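Local coordinates for conserved protein (Methanothermobacter thermautotrophicus, PDB 2WNY) that is of unknown function but belongs to a family of predicted RNA-binding proteins encoded in the archaeal exosome superoperon, at residues A[69-72]-A[73-76]. The protein carries 1 engineered substitution. Sequence-based numbering, arbitrary orientation.
Sequences MEKF and TEVF
Over one face of the Phe72 ring lies Phe76 CD2, 3.5 Å above the plane and displaced toward the rim, above the CD1-CE1 bond of Phe72 and 3.6 Å from CE1. The Phe76 ring carries a methyl group on one of its own faces, Val75 CG1, 3.4 Å above the plane over the ring centre. Centroids of the two phenylalanines are 5.2 Å apart and their planes meet at 57°, an oblique pairing. Different first torsions direct the rings toward one another: Phe72 CG lies anti to the backbone N (chi1 174°), Phe76 CG anti to the carbonyl carbon (chi1 -67°). Both belong to the last two turns of helix 62-76, and the four-residue spacing sets them on its buried side, where Leu95 of strand 92-98 and Leu140 near the C-terminus touch both rings; the helix thereby packs on the antiparallel sheet. Four i to i+4 backbone bonds define the helix here, the first from Thr73 N to Met69 O and the last, Phe76 N to Phe72 O, at 2.9 Å. Met69 O is gripped twice, since Thr73 OG1 also donates to it at 2.7 Å. The hydroxyl and the amide N-H of Thr73 approach from opposite faces of the carbonyl plane, and the bond holds the hydroxyl back against the preceding turn. On another side, the bent aliphatic chain of Lys71 passes Val75, Lys71 CE lying 3.9 Å from Val75 CG2, and crosses Glu74 at about a right angle. Lys71 NZ and Glu74 OE1 remain 4.8 Å apart, too far for a salt bridge, while Lys71 makes a cation-pi contact with Trp107, which Val75 also touches.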
loop_
_atom_site.group_PDB
_atom_site.type_symbol
_atom_site.label_atom_id
_atom_site.label_comp_id
_atom_site.label_asym_id
_atom_site.label_seq_id
_atom_site.Cartn_x
_atom_site.Cartn_y
_atom_site.Cartn_z
ATOM N N MET A 69 9.797 -2.256 -2.665
ATOM C CA MET A 69 9.780 -3.085 -3.874
ATOM C C MET A 69 10.465 -4.436 -3.632
ATOM O O MET A 69 10.024 -5.465 -4.154
ATOM C CB MET A 69 10.411 -2.370 -5.067
ATOM C CG MET A 69 9.509 -1.298 -5.723
ATOM S SD MET A 69 7.822 -1.866 -6.116
ATOM C CE MET A 69 8.262 -3.137 -7.349
ATOM N N GLU A 70 11.519 -4.427 -2.823
ATOM C CA GLU A 70 12.191 -5.665 -2.423
ATOM C C GLU A 70 11.193 -6.618 -1.735
ATOM O O GLU A 70 11.085 -7.783 -2.097
ATOM C CB GLU A 70 13.316 -5.351 -1.444
ATOM C CG GLU A 70 14.633 -4.960 -2.055
ATOM C CD GLU A 70 15.782 -5.276 -1.105
ATOM O OE1 GLU A 70 15.660 -4.967 0.107
ATOM O OE2 GLU A 70 16.797 -5.847 -1.564
ATOM N N LYS A 71 10.453 -6.111 -0.750
ATOM C CA LYS A 71 9.498 -6.937 -0.014
ATOM C C LYS A 71 8.280 -7.273 -0.887
ATOM O O LYS A 71 7.795 -8.412 -0.895
ATOM C CB LYS A 71 9.066 -6.218 1.266
ATOM C CG LYS A 71 7.912 -6.865 2.030
ATOM C CD LYS A 71 8.332 -8.125 2.753
ATOM C CE LYS A 71 7.286 -8.520 3.787
ATOM N NZ LYS A 71 7.899 -9.404 4.806
ATOM N N PHE A 72 7.806 -6.281 -1.634
ATOM C CA PHE A 72 6.693 -6.480 -2.566
ATOM C C PHE A 72 7.003 -7.616 -3.542
ATOM O O PHE A 72 6.159 -8.500 -3.789
ATOM C CB PHE A 72 6.399 -5.159 -3.300
ATOM C CG PHE A 72 5.364 -5.268 -4.395
ATOM C CD1 PHE A 72 4.032 -4.971 -4.143
ATOM C CD2 PHE A 72 5.734 -5.630 -5.687
ATOM C CE1 PHE A 72 3.069 -5.056 -5.159
ATOM C CE2 PHE A 72 4.780 -5.721 -6.705
ATOM C CZ PHE A 72 3.453 -5.425 -6.439
ATOM N N THR A 73 8.223 -7.601 -4.085
ATOM C CA THR A 73 8.685 -8.668 -4.997
ATOM C C THR A 73 8.710 -10.060 -4.344
ATOM O O THR A 73 8.291 -11.038 -4.969
ATOM C CB THR A 73 10.064 -8.330 -5.632
ATOM O OG1 THR A 73 9.980 -7.058 -6.279
ATOM C CG2 THR A 73 10.481 -9.376 -6.666
ATOM N N GLU A 74 9.201 -10.158 -3.107
ATOM C CA GLU A 74 9.234 -11.457 -2.405
ATOM C C GLU A 74 7.804 -11.965 -2.182
ATOM O O GLU A 74 7.492 -13.129 -2.438
ATOM C CB GLU A 74 9.937 -11.353 -1.046
ATOM C CG GLU A 74 11.356 -10.821 -1.081
ATOM C CD GLU A 74 11.851 -10.354 0.287
ATOM O OE1 GLU A 74 11.051 -10.296 1.253
ATOM O OE2 GLU A 74 13.058 -10.042 0.391
ATOM N N VAL A 75 6.941 -11.068 -1.721
ATOM C CA VAL A 75 5.551 -11.406 -1.412
ATOM C C VAL A 75 4.800 -11.875 -2.672
ATOM O O VAL A 75 4.164 -12.921 -2.657
ATOM C CB VAL A 75 4.819 -10.210 -0.720
ATOM C CG1 VAL A 75 3.313 -10.459 -0.591
ATOM C CG2 VAL A 75 5.432 -9.932 0.661
ATOM N N PHE A 76 4.918 -11.119 -3.763
ATOM C CA PHE A 76 4.031 -11.289 -4.917
ATOM C C PHE A 76 4.613 -11.994 -6.152
ATOM O O PHE A 76 3.925 -12.128 -7.180
ATOM C CB PHE A 76 3.374 -9.942 -5.264
ATOM C CG PHE A 76 2.423 -9.470 -4.213
ATOM C CD1 PHE A 76 1.307 -10.245 -3.884
ATOM C CD2 PHE A 76 2.644 -8.272 -3.524
ATOM C CE1 PHE A 76 0.416 -9.840 -2.903
ATOM C CE2 PHE A 76 1.752 -7.833 -2.527
ATOM C CZ PHE A 76 0.635 -8.617 -2.211
#